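Local coordinates for protein SidF, inhibitor of growth family, member 3 (Legionella pneumophila subsp. pneumophila, PDB 4FYE) that is a phosphatase that probably removes phosphate from phosphoinositide lipids of membranes, at residues V481-L495 with I539-I553. The protein carries 1 engineered substitution. Sequence-based numbering, arbitrary orientation.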
# COMPACT_ATOMS: atom_id res chain seq x y z
N VAL A 481 -28.75 13.35 -12.26
CA VAL A 481 -28.59 12.02 -12.82
C VAL A 481 -29.21 10.95 -11.91
O VAL A 481 -28.87 9.76 -11.97
CB VAL A 481 -27.10 11.78 -13.12
CG1 VAL A 481 -26.32 11.46 -11.85
CG2 VAL A 481 -26.92 10.74 -14.20
N SER A 482 -30.15 11.39 -11.08
CA SER A 482 -30.79 10.56 -10.06
C SER A 482 -31.46 9.36 -10.71
O SER A 482 -31.49 8.25 -10.13
CB SER A 482 -31.84 11.37 -9.31
OG SER A 482 -31.51 12.75 -9.26
N ASP A 483 -31.96 9.63 -11.91
CA ASP A 483 -32.59 8.66 -12.78
C ASP A 483 -31.73 7.44 -13.01
O ASP A 483 -32.04 6.34 -12.53
CB ASP A 483 -32.92 9.32 -14.11
CG ASP A 483 -34.24 8.84 -14.66
OD1 ASP A 483 -34.88 8.02 -13.95
OD2 ASP A 483 -34.63 9.27 -15.78
N LEU A 484 -30.64 7.62 -13.75
CA LEU A 484 -29.74 6.51 -14.03
C LEU A 484 -29.14 5.90 -12.76
O LEU A 484 -28.88 4.70 -12.71
CB LEU A 484 -28.67 6.93 -15.00
CG LEU A 484 -29.14 7.49 -16.34
CD1 LEU A 484 -28.26 8.67 -16.73
CD2 LEU A 484 -29.09 6.41 -17.41
N ASN A 485 -28.93 6.72 -11.73
CA ASN A 485 -28.41 6.21 -10.43
C ASN A 485 -29.38 5.20 -9.81
O ASN A 485 -28.95 4.14 -9.32
CB ASN A 485 -28.08 7.35 -9.45
CG ASN A 485 -26.61 7.77 -9.51
OD1 ASN A 485 -25.73 6.93 -9.62
ND2 ASN A 485 -26.34 9.06 -9.42
N GLN A 486 -30.68 5.52 -9.87
CA GLN A 486 -31.76 4.62 -9.45
C GLN A 486 -31.73 3.28 -10.19
O GLN A 486 -31.79 2.20 -9.59
CB GLN A 486 -33.12 5.29 -9.71
CG GLN A 486 -34.28 4.73 -8.90
CD GLN A 486 -34.11 5.00 -7.41
OE1 GLN A 486 -34.82 5.82 -6.85
NE2 GLN A 486 -33.14 4.32 -6.77
N GLN A 487 -31.63 3.38 -11.52
CA GLN A 487 -31.54 2.23 -12.40
C GLN A 487 -30.32 1.32 -12.13
O GLN A 487 -30.33 0.12 -12.47
CB GLN A 487 -31.49 2.74 -13.84
CG GLN A 487 -32.73 3.47 -14.34
CD GLN A 487 -32.74 3.55 -15.87
OE1 GLN A 487 -33.03 4.60 -16.46
NE2 GLN A 487 -32.41 2.42 -16.52
N ILE A 488 -29.25 1.90 -11.57
CA ILE A 488 -28.02 1.17 -11.26
C ILE A 488 -28.13 0.45 -9.91
O ILE A 488 -27.85 -0.76 -9.79
CB ILE A 488 -26.77 2.10 -11.23
CG1 ILE A 488 -26.36 2.56 -12.65
CG2 ILE A 488 -25.57 1.44 -10.54
CD1 ILE A 488 -25.19 3.55 -12.64
N THR A 489 -28.53 1.20 -8.90
CA THR A 489 -28.62 0.63 -7.57
C THR A 489 -29.69 -0.44 -7.52
O THR A 489 -29.51 -1.45 -6.83
CB THR A 489 -28.76 1.71 -6.49
OG1 THR A 489 -29.28 2.89 -7.11
CG2 THR A 489 -27.34 2.02 -5.93
N GLU A 490 -30.76 -0.27 -8.30
CA GLU A 490 -31.68 -1.39 -8.58
C GLU A 490 -30.94 -2.60 -9.20
O GLU A 490 -31.00 -3.71 -8.64
CB GLU A 490 -32.90 -0.98 -9.44
CG GLU A 490 -33.91 -0.10 -8.73
CD GLU A 490 -34.96 0.49 -9.69
OE1 GLU A 490 -34.58 1.08 -10.73
OE2 GLU A 490 -36.17 0.36 -9.41
N LYS A 491 -30.21 -2.41 -10.30
CA LYS A 491 -29.54 -3.61 -10.84
C LYS A 491 -28.43 -4.20 -9.98
O LYS A 491 -28.22 -5.41 -10.00
CB LYS A 491 -29.11 -3.50 -12.29
CG LYS A 491 -28.99 -4.90 -12.89
CD LYS A 491 -28.06 -4.97 -14.12
CE LYS A 491 -28.58 -4.17 -15.32
NZ LYS A 491 -29.66 -4.83 -16.13
N GLU A 492 -27.72 -3.36 -9.25
CA GLU A 492 -26.64 -3.87 -8.39
C GLU A 492 -27.24 -4.70 -7.26
O GLU A 492 -26.68 -5.72 -6.85
CB GLU A 492 -25.74 -2.74 -7.86
CG GLU A 492 -24.38 -3.25 -7.36
CD GLU A 492 -23.24 -3.19 -8.38
OE1 GLU A 492 -22.80 -2.08 -8.81
OE2 GLU A 492 -22.72 -4.27 -8.73
N ASN A 493 -28.41 -4.28 -6.78
CA ASN A 493 -29.18 -5.13 -5.87
C ASN A 493 -29.64 -6.53 -6.40
O ASN A 493 -29.58 -7.51 -5.67
CB ASN A 493 -30.25 -4.30 -5.18
CG ASN A 493 -29.64 -3.28 -4.20
OD1 ASN A 493 -28.57 -3.51 -3.62
ND2 ASN A 493 -30.31 -2.15 -4.02
N ALA A 494 -29.99 -6.62 -7.68
CA ALA A 494 -30.26 -7.92 -8.35
C ALA A 494 -29.09 -8.94 -8.36
O ALA A 494 -29.29 -10.19 -8.33
CB ALA A 494 -30.74 -7.67 -9.78
N LEU A 495 -27.87 -8.40 -8.41
CA LEU A 495 -26.62 -9.16 -8.41
C LEU A 495 -26.27 -9.85 -7.11
O LEU A 495 -25.59 -10.89 -7.11
CB LEU A 495 -25.45 -8.25 -8.76
CG LEU A 495 -25.13 -8.15 -10.25
CD1 LEU A 495 -24.02 -7.14 -10.43
CD2 LEU A 495 -24.70 -9.49 -10.81
N ILE A 539 -23.29 -12.73 -14.02
CA ILE A 539 -22.73 -11.51 -13.47
C ILE A 539 -22.12 -10.68 -14.60
O ILE A 539 -22.47 -9.50 -14.75
CB ILE A 539 -21.70 -11.84 -12.39
CG1 ILE A 539 -22.37 -12.66 -11.29
CG2 ILE A 539 -21.07 -10.56 -11.82
CD1 ILE A 539 -21.45 -13.70 -10.69
N LYS A 540 -21.26 -11.29 -15.41
CA LYS A 540 -20.73 -10.63 -16.61
C LYS A 540 -21.76 -9.77 -17.32
O LYS A 540 -21.55 -8.57 -17.51
CB LYS A 540 -20.15 -11.62 -17.63
CG LYS A 540 -18.78 -12.17 -17.30
CD LYS A 540 -17.76 -11.07 -17.09
CE LYS A 540 -16.67 -11.54 -16.13
NZ LYS A 540 -16.24 -12.92 -16.50
N LYS A 541 -22.88 -10.41 -17.69
CA LYS A 541 -23.98 -9.77 -18.43
C LYS A 541 -24.59 -8.56 -17.69
O LYS A 541 -24.78 -7.49 -18.27
CB LYS A 541 -25.06 -10.81 -18.77
CG LYS A 541 -26.21 -10.31 -19.65
CD LYS A 541 -27.32 -11.34 -19.79
CE LYS A 541 -28.35 -10.88 -20.82
NZ LYS A 541 -29.65 -11.61 -20.68
N GLN A 542 -24.86 -8.71 -16.40
CA GLN A 542 -25.43 -7.60 -15.62
C GLN A 542 -24.37 -6.54 -15.37
O GLN A 542 -24.66 -5.36 -15.48
CB GLN A 542 -26.02 -8.06 -14.28
CG GLN A 542 -27.42 -8.62 -14.35
CD GLN A 542 -27.92 -9.06 -12.98
OE1 GLN A 542 -28.08 -10.25 -12.74
NE2 GLN A 542 -28.12 -8.09 -12.04
N GLU A 543 -23.16 -6.97 -15.03
CA GLU A 543 -22.01 -6.04 -14.95
C GLU A 543 -21.96 -5.12 -16.23
O GLU A 543 -21.97 -3.87 -16.13
CB GLU A 543 -20.71 -6.82 -14.70
CG GLU A 543 -20.56 -7.32 -13.24
CD GLU A 543 -19.23 -8.04 -12.88
OE1 GLU A 543 -18.52 -8.55 -13.79
OE2 GLU A 543 -18.90 -8.13 -11.65
N SER A 544 -22.00 -5.72 -17.41
CA SER A 544 -22.13 -4.95 -18.67
C SER A 544 -23.19 -3.86 -18.70
O SER A 544 -22.89 -2.74 -19.10
CB SER A 544 -22.39 -5.87 -19.86
OG SER A 544 -21.20 -6.53 -20.20
N ALA A 545 -24.42 -4.17 -18.29
CA ALA A 545 -25.49 -3.19 -18.46
C ALA A 545 -25.31 -2.04 -17.47
O ALA A 545 -25.59 -0.87 -17.79
CB ALA A 545 -26.87 -3.84 -18.33
N ILE A 546 -24.83 -2.39 -16.27
CA ILE A 546 -24.42 -1.42 -15.23
C ILE A 546 -23.33 -0.47 -15.73
O ILE A 546 -23.44 0.76 -15.59
CB ILE A 546 -23.96 -2.17 -13.97
CG1 ILE A 546 -25.16 -2.85 -13.32
CG2 ILE A 546 -23.28 -1.23 -12.98
CD1 ILE A 546 -24.85 -3.80 -12.19
N TYR A 547 -22.29 -1.03 -16.34
CA TYR A 547 -21.31 -0.20 -16.99
C TYR A 547 -21.95 0.76 -18.01
O TYR A 547 -21.64 1.97 -18.01
CB TYR A 547 -20.24 -1.06 -17.65
CG TYR A 547 -19.24 -1.62 -16.68
CD1 TYR A 547 -18.69 -0.80 -15.70
CD2 TYR A 547 -18.81 -2.95 -16.75
CE1 TYR A 547 -17.75 -1.29 -14.80
CE2 TYR A 547 -17.86 -3.46 -15.86
CZ TYR A 547 -17.33 -2.63 -14.89
OH TYR A 547 -16.38 -3.11 -13.96
N GLU A 548 -22.87 0.22 -18.83
CA GLU A 548 -23.51 0.96 -19.94
C GLU A 548 -24.14 2.20 -19.34
O GLU A 548 -24.09 3.29 -19.92
CB GLU A 548 -24.58 0.12 -20.66
CG GLU A 548 -24.11 -0.77 -21.82
CD GLU A 548 -24.41 -0.20 -23.21
OE1 GLU A 548 -25.59 -0.25 -23.66
OE2 GLU A 548 -23.46 0.28 -23.89
N LEU A 549 -24.72 2.02 -18.15
CA LEU A 549 -25.40 3.10 -17.45
C LEU A 549 -24.40 4.13 -16.91
O LEU A 549 -24.59 5.36 -17.09
CB LEU A 549 -26.28 2.52 -16.35
CG LEU A 549 -27.51 1.79 -16.90
CD1 LEU A 549 -28.33 1.11 -15.79
CD2 LEU A 549 -28.38 2.73 -17.72
N HIS A 550 -23.33 3.62 -16.27
CA HIS A 550 -22.25 4.48 -15.83
C HIS A 550 -21.75 5.29 -16.98
O HIS A 550 -21.57 6.51 -16.85
CB HIS A 550 -21.09 3.70 -15.16
CG HIS A 550 -21.30 3.44 -13.66
ND1 HIS A 550 -21.45 4.43 -12.76
CD2 HIS A 550 -21.40 2.26 -12.94
CE1 HIS A 550 -21.66 3.92 -11.53
NE2 HIS A 550 -21.63 2.59 -11.64
N ASN A 551 -21.56 4.66 -18.13
CA ASN A 551 -21.01 5.39 -19.27
C ASN A 551 -21.93 6.54 -19.68
O ASN A 551 -21.47 7.60 -20.08
CB ASN A 551 -20.65 4.45 -20.44
CG ASN A 551 -19.44 3.57 -20.10
OD1 ASN A 551 -19.33 2.41 -20.53
ND2 ASN A 551 -18.52 4.11 -19.31
N GLN A 552 -23.23 6.36 -19.51
CA GLN A 552 -24.14 7.47 -19.81
C GLN A 552 -24.02 8.58 -18.76
O GLN A 552 -24.14 9.78 -19.08
CB GLN A 552 -25.58 6.99 -19.92
CG GLN A 552 -25.89 6.11 -21.13
CD GLN A 552 -27.27 5.48 -20.99
OE1 GLN A 552 -28.29 6.17 -21.06
NE2 GLN A 552 -27.29 4.17 -20.76
N ILE A 553 -23.79 8.20 -17.51
CA ILE A 553 -23.61 9.22 -16.47
C ILE A 553 -22.33 10.05 -16.71
O ILE A 553 -22.33 11.28 -16.61
CB ILE A 553 -23.65 8.58 -15.07
CG1 ILE A 553 -25.07 8.08 -14.83
CG2 ILE A 553 -23.15 9.56 -14.01
CD1 ILE A 553 -25.32 7.34 -13.53
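Ile-488 and Ile-546 each pack as a knob into a hole on the opposite antiparallel helix. The axes of 482-495 and 539-553 run 164° apart and come within 9.8 Å of each other. The antiparallel arrangement and the interlocking side chains are consistent with a coiled coil.

Most of the contact is apolar. Ile-488 fills the hole formed by Ile-546, Leu-549, His-550 and Ile-553. Its CG1 lies 3.7 Å from Leu-549 CB. In return, Ile-546 sits among Ile-488, Lys-491, Glu-492 and Leu-495. At one end, Leu-484 CB lies against Ile-553 CD1 at 3.7 Å, and Val-481 CG2 also meets Ile-553. At the other, Leu-495 CD2 packs against Ile-539.

One contact is CH-pi. Ile-488 CD1 stands over the centre of the His-550 ring, 3.7 Å from its centroid and 8° off the normal. CD1 is anti to CA (chi2 177°), which carries it out to that face.

Two long polar side chains add to the contact through their carbons and an amide. Lys-491 lays CD along Ile-546 CG1 (3.7 Å) and bends at chi3 and chi4, bringing CE to Ala-545 CB. Gln-542 brings NE2 within 3.5 Å of Leu-495 CG.

Helix 438-458 lies beside the pair: its Asn-446 hydrogen-bonds His-550 ND1 and touches Ile-553. From helix 373-387, Arg-381 forms a salt bridge with Glu-543.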